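Local coordinates for protein enoyl-CoA hydratase (Mycobacterium tuberculosis, PDB 5KJP) that probably catalyses the reversible addition of water to the double bond of 2-enoyl-CoA thioesters in fatty acid metabolism, as a member of the crotonase superfamily, at residues Glu14-Val19 and Ala41-Gly46; Pro104-Val109 and Leu126-Arg131. All blocks are in the same frame, centred on the assembly; numbering follows the deposited sequence.

Contact 1: Glu14-Val19 and Ala41-Gly46; sequences EPEVLV and AAVSRG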
loop_
_atom_site.group_PDB
_atom_site.type_symbol
_atom_site.label_atom_id
_atom_site.label_comp_id
_atom_site.label_asym_id
_atom_site.label_seq_id
_atom_site.Cartn_x
_atom_site.Cartn_y
_atom_site.Cartn_z
ATOM N N GLU A 14 41.976 -2.893 9.678
ATOM C CA GLU A 14 40.901 -1.937 9.426
ATOM C C GLU A 14 39.562 -2.655 9.286
ATOM O O GLU A 14 39.379 -3.463 8.377
ATOM C CB GLU A 14 41.198 -1.115 8.171
ATOM C CG GLU A 14 40.369 0.153 8.052
ATOM C CD GLU A 14 40.536 0.830 6.705
ATOM O OE1 GLU A 14 39.672 0.625 5.827
ATOM O OE2 GLU A 14 41.536 1.559 6.522
ATOM N N PRO A 15 38.619 -2.352 10.191
ATOM C CA PRO A 15 37.324 -3.038 10.282
ATOM C C PRO A 15 36.520 -2.964 8.988
ATOM O O PRO A 15 36.557 -1.954 8.289
ATOM C CB PRO A 15 36.607 -2.286 11.413
ATOM C CG PRO A 15 37.708 -1.617 12.186
ATOM C CD PRO A 15 38.730 -1.254 11.164
ATOM N N GLU A 16 35.800 -4.033 8.676
ATOM C CA GLU A 16 35.013 -4.078 7.450
ATOM C C GLU A 16 33.650 -3.416 7.642
ATOM O O GLU A 16 32.918 -3.188 6.677
ATOM C CB GLU A 16 34.871 -5.523 6.975
ATOM C CG GLU A 16 36.227 -6.145 6.672
ATOM C CD GLU A 16 36.158 -7.624 6.359
ATOM O OE1 GLU A 16 35.310 -8.020 5.533
ATOM O OE2 GLU A 16 36.969 -8.386 6.929
ATOM N N VAL A 17 33.321 -3.113 8.896
ATOM C CA VAL A 17 32.215 -2.217 9.213
ATOM C C VAL A 17 32.733 -1.122 10.137
ATOM O O VAL A 17 33.255 -1.404 11.218
ATOM C CB VAL A 17 31.027 -2.944 9.883
ATOM C CG1 VAL A 17 29.954 -1.939 10.292
ATOM C CG2 VAL A 17 30.439 -3.986 8.939
ATOM N N LEU A 18 32.614 0.127 9.702
ATOM C CA LEU A 18 33.067 1.247 10.513
ATOM C C LEU A 18 31.885 1.861 11.238
ATOM O O LEU A 18 30.773 1.906 10.704
ATOM C CB LEU A 18 33.766 2.295 9.651
ATOM C CG LEU A 18 34.967 1.792 8.858
ATOM C CD1 LEU A 18 35.367 2.829 7.825
ATOM C CD2 LEU A 18 36.120 1.488 9.803
ATOM N N VAL A 19 32.129 2.331 12.456
ATOM C CA VAL A 19 31.079 2.932 13.264
ATOM C C VAL A 19 31.570 4.237 13.876
ATOM O O VAL A 19 32.641 4.282 14.483
ATOM C CB VAL A 19 30.609 1.967 14.376
ATOM C CG1 VAL A 19 29.655 2.651 15.294
ATOM C CG2 VAL A 19 29.941 0.737 13.770
ATOM N N ALA A 41 30.906 -12.701 6.273
ATOM C CA ALA A 41 30.716 -12.988 7.694
ATOM C C ALA A 41 31.082 -11.780 8.557
ATOM O O ALA A 41 30.349 -11.431 9.486
ATOM C CB ALA A 41 31.535 -14.204 8.110
ATOM N N ALA A 42 32.212 -11.148 8.238
ATOM C CA ALA A 42 32.692 -9.991 8.996
ATOM C C ALA A 42 31.689 -8.834 8.958
ATOM O O ALA A 42 31.391 -8.219 9.988
ATOM C CB ALA A 42 34.048 -9.536 8.469
ATOM N N VAL A 43 31.167 -8.540 7.771
ATOM C CA VAL A 43 30.201 -7.456 7.632
ATOM C C VAL A 43 28.889 -7.803 8.331
ATOM O O VAL A 43 28.295 -6.958 8.996
ATOM C CB VAL A 43 29.914 -7.124 6.154
ATOM C CG1 VAL A 43 28.752 -6.145 6.047
ATOM C CG2 VAL A 43 31.155 -6.541 5.493
ATOM N N SER A 44 28.445 -9.047 8.184
ATOM C CA SER A 44 27.214 -9.484 8.834
ATOM C C SER A 44 27.305 -9.296 10.350
ATOM O O SER A 44 26.415 -8.707 10.967
ATOM C CB SER A 44 26.920 -10.948 8.495
ATOM O OG SER A 44 25.693 -11.351 9.074
ATOM N N ARG A 45 28.392 -9.789 10.941
ATOM C CA ARG A 45 28.624 -9.628 12.376
ATOM C C ARG A 45 28.764 -8.163 12.770
ATOM O O ARG A 45 28.235 -7.735 13.798
ATOM C CB ARG A 45 29.876 -10.391 12.814
ATOM C CG ARG A 45 30.161 -10.286 14.309
ATOM C CD ARG A 45 29.035 -10.908 15.128
ATOM N NE ARG A 45 29.131 -10.598 16.554
ATOM C CZ ARG A 45 29.901 -11.253 17.418
ATOM N NH1 ARG A 45 30.653 -12.266 17.009
ATOM N NH2 ARG A 45 29.920 -10.894 18.696
ATOM N N GLY A 46 29.489 -7.402 11.953
ATOM C CA GLY A 46 29.708 -5.988 12.210
ATOM C C GLY A 46 28.411 -5.201 12.244
ATOM O O GLY A 46 28.216 -4.337 13.103
#

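Contact 2: Pro104-Val109 and Leu126-Arg131; sequences PLIAAV and LIVAAR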
loop_
_atom_site.group_PDB
_atom_site.type_symbol
_atom_site.label_atom_id
_atom_site.label_comp_id
_atom_site.label_asym_id
_atom_site.label_seq_id
_atom_site.Cartn_x
_atom_site.Cartn_y
_atom_site.Cartn_z
ATOM N N PRO A 104 15.148 4.015 15.354
ATOM C CA PRO A 104 15.063 4.247 13.906
ATOM C C PRO A 104 16.396 4.055 13.178
ATOM O O PRO A 104 17.473 4.391 13.684
ATOM C CB PRO A 104 14.595 5.708 13.804
ATOM C CG PRO A 104 13.956 5.999 15.117
ATOM C CD PRO A 104 14.733 5.201 16.125
ATOM N N LEU A 105 16.296 3.484 11.985
ATOM C CA LEU A 105 17.438 3.255 11.126
ATOM C C LEU A 105 17.171 3.844 9.752
ATOM O O LEU A 105 16.149 3.556 9.124
ATOM C CB LEU A 105 17.734 1.758 11.013
ATOM C CG LEU A 105 18.835 1.351 10.037
ATOM C CD1 LEU A 105 20.200 1.915 10.455
ATOM C CD2 LEU A 105 18.870 -0.168 9.917
ATOM N N ILE A 106 18.102 4.666 9.292
ATOM C CA ILE A 106 18.035 5.259 7.963
ATOM C C ILE A 106 19.117 4.650 7.079
ATOM O O ILE A 106 20.276 4.586 7.486
ATOM C CB ILE A 106 18.241 6.790 8.021
ATOM C CG1 ILE A 106 17.190 7.445 8.919
ATOM C CG2 ILE A 106 18.228 7.394 6.613
ATOM C CD1 ILE A 106 17.624 8.798 9.474
ATOM N N ALA A 107 18.748 4.199 5.882
ATOM C CA ALA A 107 19.758 3.770 4.919
ATOM C C ALA A 107 20.121 4.925 3.986
ATOM O O ALA A 107 19.240 5.536 3.377
ATOM C CB ALA A 107 19.263 2.560 4.119
ATOM N N ALA A 108 21.414 5.237 3.896
ATOM C CA ALA A 108 21.898 6.274 2.987
ATOM C C ALA A 108 22.561 5.631 1.780
ATOM O O ALA A 108 23.693 5.137 1.863
ATOM C CB ALA A 108 22.874 7.214 3.699
ATOM N N VAL A 109 21.853 5.650 0.655
ATOM C CA VAL A 109 22.228 4.845 -0.504
ATOM C C VAL A 109 22.895 5.665 -1.606
ATOM O O VAL A 109 22.340 6.659 -2.074
ATOM C CB VAL A 109 20.994 4.126 -1.092
ATOM C CG1 VAL A 109 21.368 3.345 -2.364
ATOM C CG2 VAL A 109 20.368 3.202 -0.040
ATOM N N LEU A 126 13.777 4.064 6.894
ATOM C CA LEU A 126 13.755 5.197 5.990
ATOM C C LEU A 126 14.922 5.059 5.032
ATOM O O LEU A 126 15.974 4.521 5.401
ATOM C CB LEU A 126 13.855 6.510 6.765
ATOM C CG LEU A 126 12.811 6.744 7.857
ATOM C CD1 LEU A 126 13.160 7.950 8.699
ATOM C CD2 LEU A 126 11.441 6.923 7.218
ATOM N N ILE A 127 14.738 5.538 3.807
ATOM C CA ILE A 127 15.801 5.490 2.817
ATOM C C ILE A 127 16.057 6.862 2.207
ATOM O O ILE A 127 15.147 7.520 1.693
ATOM C CB ILE A 127 15.478 4.482 1.688
ATOM C CG1 ILE A 127 15.310 3.067 2.260
ATOM C CG2 ILE A 127 16.576 4.516 0.614
ATOM C CD1 ILE A 127 14.819 2.029 1.239
ATOM N N VAL A 128 17.310 7.291 2.290
ATOM C CA VAL A 128 17.792 8.445 1.550
ATOM C C VAL A 128 18.673 7.919 0.434
ATOM O O VAL A 128 19.595 7.140 0.686
ATOM C CB VAL A 128 18.587 9.406 2.452
ATOM C CG1 VAL A 128 19.146 10.571 1.633
ATOM C CG2 VAL A 128 17.698 9.904 3.594
ATOM N N ALA A 129 18.389 8.306 -0.804
ATOM C CA ALA A 129 19.153 7.758 -1.918
ATOM C C ALA A 129 19.615 8.834 -2.893
ATOM O O ALA A 129 18.875 9.776 -3.201
ATOM C CB ALA A 129 18.324 6.699 -2.653
ATOM N N ALA A 130 20.844 8.688 -3.372
ATOM C CA ALA A 130 21.360 9.558 -4.422
ATOM C C ALA A 130 20.515 9.407 -5.681
ATOM O O ALA A 130 19.999 8.330 -5.959
ATOM C CB ALA A 130 22.822 9.238 -4.716
ATOM N N ARG A 131 20.380 10.488 -6.442
ATOM C CA ARG A 131 19.549 10.478 -7.642
ATOM C C ARG A 131 20.065 9.505 -8.698
ATOM O O ARG A 131 19.323 9.107 -9.594
ATOM C CB ARG A 131 19.456 11.891 -8.231
ATOM C CG ARG A 131 18.639 12.843 -7.376
ATOM C CD ARG A 131 18.484 14.216 -8.020
ATOM N NE ARG A 131 17.631 15.071 -7.198
ATOM C CZ ARG A 131 16.306 15.112 -7.293
ATOM N NH1 ARG A 131 15.681 14.355 -8.187
ATOM N NH2 ARG A 131 15.607 15.916 -6.500
#

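Contact 1: Glu14-Val19 and Ala41-Gly46
Val17, first residue of edge strand 17-22, and Glu16 just before it pack against Ala42, Val43 and Gly46 in the first turns of helix 41-56, a small strand-on-helix contact near the surface of the crotonase fold. Strand 17-19 and helix 41-46 run in roughly the same direction, 28° apart, with their axes 8.8 Å apart at closest approach. Val17 points CG2 at the helix backbone, 3.7 Å from Val43 O, 3.9 Å from Gly46 CA and 4.0 Å from Val43 CG1; its CG1 lies beside the carbonyl of Gly46. With no side chain on Gly46, the valine lies directly on the helix main chain. Glu16 stretches alongside the helix start with CG anti to its carbonyl carbon (chi1 -61°) and the chain extended beyond. The methyl of Ala42 lies over the face of its carboxylate, CB 3.5 Å from each of CD, OE1 and OE2. OE1 also accepts a hydrogen bond from Asn40 ND2, just before the helix, and Asn40 OD1 accepts one from Val43 N. Strand 25-30, antiparallel neighbour of strand 17-22, touches both segments, Ile28 on Val17 and Ile30 on Val43, while Val19 continues onto Ala50 and Gln53 of helix 41-56.

Contact 2: Pro104-Val109 and Leu126-Arg131
Strands 105-109 and 126-130 are inner parallel neighbours of the main sheet, between strands 62-67 and 186-188, their axes 4.6 Å apart and twisted by -18°, with Ile106 level with Leu126 and Val109 with Ala129. Five backbone hydrogen bonds pass between them. The first, Leu126 N to Leu105 O, is the longest at 3.3 Å; the other four, Ala107 N to Leu126 O, Val128 N to Ala107 O, Val109 N to Val128 O and Ala130 N to Val109 O, span 2.7 to 2.8 Å. The shortest, Val109 N to Val128 O, is also nearly straight, with an N-H...O angle of 173°. The side chains of Ile106, Ala108, Leu126 and Val128 share one face. There Ile106 CG1 lies 4.1 Å from Leu126 CD1, whereas CG2, anti to the backbone N (chi1 -58° places CG1 beside that N), comes close to Leu126 O and reaches Val128 CG2 at 4.0 Å. Helix 193-205 packs over this face, and Ala161 of the second subunit also touches Leu126. On the other face Val109 turns CG2 back to Ile127 CG2, 4.1 Å away, and sets its CB 4.0 Å from Ala129 CB. Phe135 of strand 134-136 touches all three of these residues, closing them into one apolar cluster. Every side chain in the strand pair is aliphatic and buried, so the polar groups to be satisfied here belong to the main chain. The interstrand bonds meet part of that need, and side chains beyond the pair add to it: Thr66 OG1 bonds to Ala108 O, and Asn185 OD1 accepts from Ile127 N. The chemistry is therefore that of a sheet interior, directional bonding within the sheet and hydrophobic packing on both faces.

In the fold
Contacts 1 and 2 reach the same six-stranded sheet at different depths. In contact 1 the outermost strand 17-22 meets a helix; in contact 2 the inner strands 105-109 and 126-130 pair directly. Strands 25-30 and 62-67 lie between them in the sheet order. Their centres are 19 Å apart and their nearest atoms about 10 Å, so they do not touch. The centre of contact 1 lies about 17 Å, that of contact 2 about 7 Å, from the centre of the chain. Along the chain, contact 1 is complete before contact 2 begins. In contact 2, Pro104 and Leu126 also pack against Leu168 and Ala161 of the second subunit, whereas no other chain touches contact 1.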